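Local atomic coordinates of chitin elicitor-binding protein (Oryza sativa subsp. japonica, PDB entry 5JCE), a protein that binds chitin oligosaccharide elicitors at the rice cell surface and takes part in relaying the signal for defence responses. Residues L39-G44 against Y217-G222; L43-L48 against T63-F68; A112-P117 against Q126-P131. All coordinates share one frame; numbering follows the deposited sequence.

Interaction 1: residues L39-G44 against Y217-G222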
loop_
_atom_site.group_PDB
_atom_site.type_symbol
_atom_site.label_atom_id
_atom_site.label_comp_id
_atom_site.label_asym_id
_atom_site.label_seq_id
_atom_site.Cartn_x
_atom_site.Cartn_y
_atom_site.Cartn_z
ATOM N N LEU A 39 -2.403 -7.445 10.623
ATOM C CA LEU A 39 -1.266 -7.003 11.415
ATOM C C LEU A 39 0.071 -7.404 10.773
ATOM O O LEU A 39 0.970 -6.555 10.660
ATOM C CB LEU A 39 -1.350 -7.533 12.849
ATOM C CG LEU A 39 -0.088 -7.305 13.697
ATOM C CD1 LEU A 39 0.180 -5.811 13.930
ATOM C CD2 LEU A 39 -0.166 -8.060 15.021
ATOM N N PRO A 40 0.209 -8.681 10.339
ATOM C CA PRO A 40 1.526 -9.012 9.775
ATOM C C PRO A 40 1.856 -8.255 8.483
ATOM O O PRO A 40 3.040 -7.990 8.242
ATOM C CB PRO A 40 1.452 -10.528 9.530
ATOM C CG PRO A 40 0.047 -10.940 9.811
ATOM C CD PRO A 40 -0.615 -9.879 10.594
ATOM N N ASP A 41 0.863 -7.874 7.685
ATOM C CA ASP A 41 1.173 -7.058 6.512
ATOM C C ASP A 41 1.512 -5.613 6.894
ATOM O O ASP A 41 2.403 -5.011 6.289
ATOM C CB ASP A 41 0.034 -7.085 5.497
ATOM C CG ASP A 41 0.093 -8.306 4.577
ATOM O OD1 ASP A 41 1.038 -9.125 4.696
ATOM O OD2 ASP A 41 -0.790 -8.437 3.704
ATOM N N LEU A 42 0.838 -5.069 7.907
ATOM C CA LEU A 42 1.208 -3.761 8.451
ATOM C C LEU A 42 2.626 -3.782 9.009
ATOM O O LEU A 42 3.406 -2.853 8.769
ATOM C CB LEU A 42 0.240 -3.317 9.541
ATOM C CG LEU A 42 0.512 -1.944 10.175
ATOM C CD1 LEU A 42 0.411 -0.827 9.160
ATOM C CD2 LEU A 42 -0.446 -1.683 11.323
ATOM N N LEU A 43 2.955 -4.835 9.755
ATOM C CA LEU A 43 4.317 -5.013 10.253
ATOM C C LEU A 43 5.324 -5.088 9.107
ATOM O O LEU A 43 6.319 -4.375 9.102
ATOM C CB LEU A 43 4.416 -6.268 11.102
ATOM C CG LEU A 43 3.704 -6.270 12.438
ATOM C CD1 LEU A 43 3.739 -7.685 12.955
ATOM C CD2 LEU A 43 4.347 -5.313 13.420
ATOM N N GLY A 44 5.028 -5.929 8.114
ATOM C CA GLY A 44 5.859 -6.059 6.931
ATOM C C GLY A 44 5.884 -4.830 6.042
ATOM O O GLY A 44 6.868 -4.572 5.365
ATOM N N TYR A 217 7.970 -6.188 3.323
ATOM C CA TYR A 217 7.572 -7.514 2.906
ATOM C C TYR A 217 6.086 -7.656 3.127
ATOM O O TYR A 217 5.481 -6.798 3.744
ATOM C CB TYR A 217 8.356 -8.605 3.641
ATOM C CG TYR A 217 8.123 -8.663 5.125
ATOM C CD1 TYR A 217 7.094 -9.443 5.646
ATOM C CD2 TYR A 217 8.944 -7.945 6.019
ATOM C CE1 TYR A 217 6.864 -9.502 7.006
ATOM C CE2 TYR A 217 8.727 -7.999 7.388
ATOM C CZ TYR A 217 7.677 -8.793 7.868
ATOM O OH TYR A 217 7.414 -8.884 9.206
ATOM N N GLY A 218 5.496 -8.717 2.574
ATOM C CA GLY A 218 4.055 -8.914 2.645
ATOM C C GLY A 218 3.695 -10.381 2.492
ATOM O O GLY A 218 4.553 -11.210 2.180
ATOM N N PHE A 219 2.424 -10.698 2.719
ATOM C CA PHE A 219 1.923 -12.061 2.568
ATOM C C PHE A 219 0.827 -12.120 1.507
ATOM O O PHE A 219 0.039 -11.180 1.357
ATOM C CB PHE A 219 1.406 -12.590 3.911
ATOM C CG PHE A 219 2.471 -12.676 4.974
ATOM C CD1 PHE A 219 3.247 -13.824 5.107
ATOM C CD2 PHE A 219 2.714 -11.601 5.829
ATOM C CE1 PHE A 219 4.241 -13.913 6.086
ATOM C CE2 PHE A 219 3.719 -11.682 6.803
ATOM C CZ PHE A 219 4.480 -12.844 6.928
ATOM N N THR A 220 0.772 -13.228 0.770
ATOM C CA THR A 220 -0.262 -13.385 -0.243
ATOM C C THR A 220 -0.733 -14.847 -0.365
ATOM O O THR A 220 -0.178 -15.741 0.284
ATOM C CB THR A 220 0.240 -12.858 -1.601
ATOM O OG1 THR A 220 -0.860 -12.670 -2.505
ATOM C CG2 THR A 220 1.297 -13.791 -2.195
ATOM N N ALA A 221 -1.779 -15.067 -1.162
ATOM C CA ALA A 221 -2.332 -16.403 -1.424
ATOM C C ALA A 221 -2.838 -17.102 -0.162
ATOM O O ALA A 221 -2.406 -18.212 0.164
ATOM C CB ALA A 221 -1.299 -17.281 -2.126
ATOM N N GLY A 222 -3.772 -16.451 0.526
ATOM C CA GLY A 222 -4.310 -16.977 1.764
ATOM C C GLY A 222 -3.212 -17.207 2.786
ATOM O O GLY A 222 -3.209 -18.220 3.475
#

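Interaction 2: residues L43-L48 against T63-F68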
loop_
_atom_site.group_PDB
_atom_site.type_symbol
_atom_site.label_atom_id
_atom_site.label_comp_id
_atom_site.label_asym_id
_atom_site.label_seq_id
_atom_site.Cartn_x
_atom_site.Cartn_y
_atom_site.Cartn_z
ATOM N N LEU A 43 2.955 -4.835 9.755
ATOM C CA LEU A 43 4.317 -5.013 10.253
ATOM C C LEU A 43 5.324 -5.088 9.107
ATOM O O LEU A 43 6.319 -4.375 9.102
ATOM C CB LEU A 43 4.416 -6.268 11.102
ATOM C CG LEU A 43 3.704 -6.270 12.438
ATOM C CD1 LEU A 43 3.739 -7.685 12.955
ATOM C CD2 LEU A 43 4.347 -5.313 13.420
ATOM N N GLY A 44 5.028 -5.929 8.114
ATOM C CA GLY A 44 5.859 -6.059 6.931
ATOM C C GLY A 44 5.884 -4.830 6.042
ATOM O O GLY A 44 6.868 -4.572 5.365
ATOM N N ALA A 45 4.789 -4.079 6.020
ATOM C CA ALA A 45 4.719 -2.842 5.246
ATOM C C ALA A 45 5.637 -1.789 5.839
ATOM O O ALA A 45 5.981 -0.815 5.167
ATOM C CB ALA A 45 3.294 -2.318 5.195
ATOM N N ASN A 46 6.025 -1.981 7.102
ATOM C CA ASN A 46 6.968 -1.072 7.750
ATOM C C ASN A 46 8.330 -1.721 8.034
ATOM O O ASN A 46 9.205 -1.093 8.600
ATOM C CB ASN A 46 6.369 -0.536 9.047
ATOM C CG ASN A 46 5.281 0.491 8.802
ATOM O OD1 ASN A 46 5.563 1.668 8.533
ATOM N ND2 ASN A 46 4.022 0.048 8.879
ATOM N N GLY A 47 8.493 -2.986 7.654
ATOM C CA GLY A 47 9.737 -3.701 7.875
ATOM C C GLY A 47 10.014 -4.071 9.325
ATOM O O GLY A 47 11.158 -4.111 9.760
ATOM N N LEU A 48 8.975 -4.328 10.100
ATOM C CA LEU A 48 9.197 -4.852 11.438
ATOM C C LEU A 48 9.445 -6.341 11.270
ATOM O O LEU A 48 9.118 -6.888 10.224
ATOM C CB LEU A 48 8.016 -4.563 12.362
ATOM C CG LEU A 48 8.122 -3.238 13.115
ATOM C CD1 LEU A 48 7.814 -2.080 12.183
ATOM C CD2 LEU A 48 7.188 -3.221 14.314
ATOM N N THR A 63 5.439 8.163 12.599
ATOM C CA THR A 63 4.755 7.923 11.344
ATOM C C THR A 63 4.730 6.432 11.016
ATOM O O THR A 63 5.749 5.755 11.074
ATOM C CB THR A 63 5.412 8.692 10.156
ATOM O OG1 THR A 63 6.799 8.366 10.072
ATOM C CG2 THR A 63 5.252 10.197 10.300
ATOM N N VAL A 64 3.555 5.917 10.679
ATOM C CA VAL A 64 3.454 4.538 10.257
ATOM C C VAL A 64 2.827 4.442 8.860
ATOM O O VAL A 64 1.832 5.100 8.540
ATOM C CB VAL A 64 2.657 3.705 11.264
ATOM C CG1 VAL A 64 2.446 2.295 10.734
ATOM C CG2 VAL A 64 3.406 3.635 12.580
ATOM N N LYS A 65 3.472 3.638 8.026
ATOM C CA LYS A 65 3.031 3.333 6.683
ATOM C C LYS A 65 1.841 2.371 6.794
ATOM O O LYS A 65 1.952 1.301 7.397
ATOM C CB LYS A 65 4.213 2.730 5.916
ATOM C CG LYS A 65 4.160 2.758 4.417
ATOM C CD LYS A 65 5.494 2.292 3.817
ATOM C CE LYS A 65 5.289 1.685 2.401
ATOM N NZ LYS A 65 4.691 0.296 2.377
ATOM N N ILE A 66 0.687 2.769 6.259
ATOM C CA ILE A 66 -0.529 1.957 6.379
ATOM C C ILE A 66 -1.088 1.580 5.009
ATOM O O ILE A 66 -1.698 2.408 4.331
ATOM C CB ILE A 66 -1.612 2.673 7.179
ATOM C CG1 ILE A 66 -1.146 2.856 8.613
ATOM C CG2 ILE A 66 -2.895 1.848 7.181
ATOM C CD1 ILE A 66 -2.158 3.472 9.490
ATOM N N PRO A 67 -0.863 0.326 4.590
ATOM C CA PRO A 67 -1.285 -0.077 3.248
ATOM C C PRO A 67 -2.793 -0.333 3.191
ATOM O O PRO A 67 -3.407 -0.647 4.214
ATOM C CB PRO A 67 -0.488 -1.364 3.005
ATOM C CG PRO A 67 -0.325 -1.941 4.365
ATOM C CD PRO A 67 -0.201 -0.773 5.316
ATOM N N PHE A 68 -3.369 -0.180 2.017
ATOM C CA PHE A 68 -4.781 -0.423 1.780
ATOM C C PHE A 68 -5.079 -0.645 0.298
ATOM O O PHE A 68 -4.299 -0.309 -0.550
ATOM C CB PHE A 68 -5.613 0.719 2.316
ATOM C CG PHE A 68 -5.301 2.022 1.692
ATOM C CD1 PHE A 68 -5.811 2.345 0.473
ATOM C CD2 PHE A 68 -4.501 2.906 2.323
ATOM C CE1 PHE A 68 -5.532 3.541 -0.106
ATOM C CE2 PHE A 68 -4.216 4.104 1.761
ATOM C CZ PHE A 68 -4.735 4.429 0.543
#

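Interaction 3: residues A112-P117 against Q126-P131. With NAG (2-acetamido-2-deoxy-beta-D-glucopyranose), chain C; NAG (2-acetamido-2-deoxy-beta-D-glucopyranose), chain B.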
loop_
_atom_site.group_PDB
_atom_site.type_symbol
_atom_site.label_atom_id
_atom_site.label_comp_id
_atom_site.label_asym_id
_atom_site.label_seq_id
_atom_site.Cartn_x
_atom_site.Cartn_y
_atom_site.Cartn_z
ATOM N N ALA A 112 -19.427 13.540 0.347
ATOM C CA ALA A 112 -19.691 13.070 -1.002
ATOM C C ALA A 112 -19.585 11.548 -1.086
ATOM O O ALA A 112 -20.340 10.913 -1.817
ATOM C CB ALA A 112 -18.743 13.725 -1.989
ATOM N N ALA A 113 -18.665 10.955 -0.327
ATOM C CA ALA A 113 -18.462 9.512 -0.399
ATOM C C ALA A 113 -19.610 8.728 0.262
ATOM O O ALA A 113 -19.879 7.583 -0.120
ATOM C CB ALA A 113 -17.119 9.128 0.232
ATOM N N ASN A 114 -20.275 9.352 1.238
ATOM C CA ASN A 114 -21.366 8.722 1.990
ATOM C C ASN A 114 -22.744 9.340 1.704
ATOM O O ASN A 114 -23.681 9.195 2.495
ATOM C CB ASN A 114 -21.081 8.786 3.492
ATOM C CG ASN A 114 -19.760 8.131 3.868
ATOM O OD1 ASN A 114 -19.713 6.947 4.206
ATOM N ND2 ASN A 114 -18.680 8.908 3.816
ATOM N N ASN A 115 -22.853 10.010 0.559
ATOM C CA ASN A 115 -24.087 10.647 0.101
ATOM C C ASN A 115 -24.759 11.559 1.128
ATOM O O ASN A 115 -25.976 11.723 1.117
ATOM C CB ASN A 115 -25.077 9.581 -0.353
ATOM C CG ASN A 115 -25.906 10.034 -1.541
ATOM O OD1 ASN A 115 -26.070 11.236 -1.773
ATOM N ND2 ASN A 115 -26.452 9.078 -2.288
ATOM N N ILE A 116 -23.973 12.148 2.018
ATOM C CA ILE A 116 -24.505 13.037 3.044
ATOM C C ILE A 116 -24.726 14.432 2.456
ATOM O O ILE A 116 -23.791 15.055 1.958
ATOM C CB ILE A 116 -23.565 13.084 4.265
ATOM C CG1 ILE A 116 -23.548 11.715 4.946
ATOM C CG2 ILE A 116 -23.983 14.154 5.249
ATOM C CD1 ILE A 116 -22.361 11.495 5.857
ATOM N N PRO A 117 -25.979 14.919 2.496
ATOM C CA PRO A 117 -26.417 16.133 1.781
ATOM C C PRO A 117 -26.087 17.453 2.494
ATOM O O PRO A 117 -25.916 18.472 1.824
ATOM C CB PRO A 117 -27.945 15.954 1.678
ATOM C CG PRO A 117 -28.286 14.691 2.486
ATOM C CD PRO A 117 -27.072 14.330 3.291
ATOM N N GLN A 126 -23.343 6.319 13.249
ATOM C CA GLN A 126 -23.412 6.272 11.792
ATOM C C GLN A 126 -22.052 5.849 11.229
ATOM O O GLN A 126 -21.004 6.257 11.725
ATOM C CB GLN A 126 -23.846 7.623 11.218
ATOM C CG GLN A 126 -24.048 7.626 9.708
ATOM C CD GLN A 126 -24.318 9.019 9.149
ATOM O OE1 GLN A 126 -24.573 9.974 9.895
ATOM N NE2 GLN A 126 -24.214 9.151 7.830
ATOM N N THR A 127 -22.051 5.016 10.201
ATOM C CA THR A 127 -20.785 4.589 9.662
ATOM C C THR A 127 -20.470 5.345 8.398
ATOM O O THR A 127 -21.348 5.651 7.587
ATOM C CB THR A 127 -20.742 3.084 9.386
ATOM O OG1 THR A 127 -21.762 2.731 8.442
ATOM C CG2 THR A 127 -20.926 2.315 10.683
ATOM N N LEU A 128 -19.181 5.633 8.260
ATOM C CA LEU A 128 -18.645 6.493 7.226
ATOM C C LEU A 128 -17.520 5.790 6.530
ATOM O O LEU A 128 -16.538 5.388 7.152
ATOM C CB LEU A 128 -18.124 7.794 7.819
ATOM C CG LEU A 128 -19.089 8.742 8.503
ATOM C CD1 LEU A 128 -18.306 9.834 9.216
ATOM C CD2 LEU A 128 -20.031 9.319 7.460
ATOM N N TRP A 129 -17.650 5.630 5.234
ATOM C CA TRP A 129 -16.498 5.266 4.454
ATOM C C TRP A 129 -15.540 6.482 4.378
ATOM O O TRP A 129 -15.958 7.608 4.141
ATOM C CB TRP A 129 -16.961 4.784 3.084
ATOM C CG TRP A 129 -15.918 4.751 2.054
ATOM C CD1 TRP A 129 -14.600 4.391 2.207
ATOM C CD2 TRP A 129 -16.093 5.080 0.683
ATOM N NE1 TRP A 129 -13.944 4.490 0.999
ATOM C CE2 TRP A 129 -14.837 4.911 0.047
ATOM C CE3 TRP A 129 -17.187 5.508 -0.076
ATOM C CZ2 TRP A 129 -14.654 5.154 -1.316
ATOM C CZ3 TRP A 129 -17.001 5.755 -1.427
ATOM C CH2 TRP A 129 -15.742 5.583 -2.035
ATOM N N ILE A 130 -14.263 6.290 4.627
ATOM C CA ILE A 130 -13.337 7.392 4.564
ATOM C C ILE A 130 -12.510 7.111 3.366
ATOM O O ILE A 130 -11.773 6.172 3.394
ATOM C CB ILE A 130 -12.414 7.392 5.780
ATOM C CG1 ILE A 130 -13.214 7.541 7.065
ATOM C CG2 ILE A 130 -11.376 8.478 5.675
ATOM C CD1 ILE A 130 -14.183 8.683 7.051
ATOM N N PRO A 131 -12.631 7.972 2.289
ATOM C CA PRO A 131 -11.835 7.594 1.125
ATOM C C PRO A 131 -10.468 8.226 1.007
ATOM O O PRO A 131 -10.314 9.320 0.548
ATOM C CB PRO A 131 -12.712 8.028 -0.022
ATOM C CG PRO A 131 -13.304 9.281 0.435
ATOM C CD PRO A 131 -13.328 9.272 1.920
HETATM C C1 NAG C . -23.607 2.445 5.411
HETATM C C2 NAG C . -24.095 3.855 5.221
HETATM C C3 NAG C . -23.370 4.475 4.064
HETATM C C4 NAG C . -21.896 4.470 4.361
HETATM C C5 NAG C . -21.485 3.035 4.452
HETATM C C6 NAG C . -20.030 2.921 4.812
HETATM C C7 NAG C . -26.330 3.832 5.985
HETATM C C8 NAG C . -27.744 3.620 5.664
HETATM N N2 NAG C . -25.495 3.778 4.992
HETATM O O3 NAG C . -23.810 5.789 3.929
HETATM O O4 NAG C . -21.159 5.072 3.310
HETATM O O5 NAG C . -22.209 2.468 5.508
HETATM O O6 NAG C . -19.845 1.663 5.416
HETATM O O7 NAG C . -26.006 4.053 7.106
HETATM C C1 NAG B . -25.310 -1.956 7.504
HETATM C C2 NAG B . -23.962 -1.510 8.045
HETATM C C3 NAG B . -23.796 -0.007 7.989
HETATM C C4 NAG B . -24.224 0.542 6.650
HETATM C C5 NAG B . -25.623 0.112 6.387
HETATM C C6 NAG B . -25.997 0.482 4.995
HETATM C C7 NAG B . -22.896 -2.948 9.662
HETATM C C8 NAG B . -22.621 -3.235 11.093
HETATM N N2 NAG B . -23.734 -1.957 9.405
HETATM O O3 NAG B . -22.416 0.246 8.165
HETATM O O4 NAG B . -24.193 1.961 6.627
HETATM O O5 NAG B . -25.560 -1.274 6.296
HETATM O O6 NAG B . -25.811 -0.741 4.325
HETATM O O7 NAG B . -22.396 -3.601 8.793
#

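Interaction 1: residues L39-G44 against Y217-G222
Y217 lays its ring over the backbone of G44, joining helix 39-45, the second helix of a beta-alpha-alpha-beta unit that resembles a LysM fold, to 217-220, an outer strand of a separate three-stranded antiparallel sheet. Helix and strand run nearly antiparallel, at 152°, and their axes come within 6.8 Å. Y217 CG sits between its own backbone N and carbonyl carbon (chi1 64°), which folds the ring back over the helix. G44 CA then stands almost centrally over one face, 3.4 Å from the ring centroid, in a CH-pi contact. The Y217 hydroxyl is held elsewhere, by L48 O, and R226 makes a cation-pi contact with the ring, so both its polar end and its pi system have partners. The two backbones also join directly, Y217 N donating to G44 O at 2.8 Å.

One helical turn earlier, D41 supplies the second polar link, with its OD1 accepting from F219 N at 2.9 Å on the syn side but tilted out of the carboxylate plane. CG of F219 is anti to its carbonyl carbon, and this turns the ring toward the helix. Carboxylate and ring lie nearly coplanar, 11° apart, with D41 OD1 at the ring edge. Further round that ring, F219 CE2 meets P40 CB obliquely at 3.7 Å.

Interaction 2: residues L43-L48 against T63-F68
N46 and K65 meet as a side-chain amide against a backbone, where helix 39-45 ends in a Schellman motif beside strand 63-72 of the LysM-like beta-alpha-alpha-beta unit. The two side chains slide past each other in opposite directions, N46 reaching to the strand and K65 reaching back to the helix end. N46 grips one residue with both ends of its amide: OD1 accepts from K65 N at 2.9 Å, and ND2 donates to K65 O at 2.8 Å. Each bond lies on a lone pair of its acceptor, though K65 O is tilted from the amide plane of N46. By binding both N and O of K65, the amide acts much as a neighbouring strand might, while the backbones of V64 and I66 pair with strand 12-20. ND2 also bonds to L42 O, which should fix the amide's rotation.

V64 crosses N46 at about a right angle. G47 closes the Schellman turn, L48 N bonding to L43 O. K65 runs extended from CB and bends only at its last torsion (chi4 -76°), bringing NZ to A45 O in a long bond of 3.3 Å. A45 CB rests against the ring of P67, 3.7 Å from its CG.

Interaction 3: residues A112-P117 against Q126-P131
N114, the first residue to leave helical geometry after helix 107-113, brings its CA to 6.3 Å from that of L128, so that the helix end lies beside strand 127-129. Its side chain then clasps the backbone of W129. ND2 gives a nearly straight bond (168°) to W129 O at 3.0 Å, with that oxygen close to the amide plane, while OD1 accepts from W129 N on a lone pair. A further bond from ND2 to I110 O ties the amide back to the helix.

OD1 has a second donor, O4 of the N-acetylglucosamine of chain C, so one carbonyl serves both the fold and the sugar. The contact thus builds part of the chitin site of the LysM domain of residues 83-130, whose helix and strand bring N114 and T127 together. T127 places OG1 between its backbone N and carbonyl carbon (chi1 60°), which sets it beside the glycan, where it shares a hydrogen bond with O3 of the chain B sugar, 2.6 Å away. Putting an alanine at N114 would probably leave W129 N and O without their side-chain partner and deprive the sugar O4 of its acceptor.

Over one face of the W129 indole, offset toward the rim, sits A113 CB, 3.6 Å from CE3, and the indole NE1 bonds to S79 O. At the other end, I116 and L128 cross at about a right angle, with I116 CD1 3.6 Å from L128 CD2.

Overall arrangement
Interactions 1 and 2 start from the same helix, 39-45, share L43 and G44, and have centres about 9 Å apart. One faces the three-stranded sheet late in the chain, the other strand 63-72; L42 packs on K65, I66 and P67 between them. A single short helix thus binds both its own unit and a distant part of the protein. Interaction 3 lies farther off, its centre about 28 Å from that of interaction 1 and 26 Å from that of interaction 2. Along the chain it follows interaction 2 and is nested within the loop closed by interaction 1. The glycan-binding contact lies in a neighbouring unit, its nearest atoms about 7 Å from interaction 2.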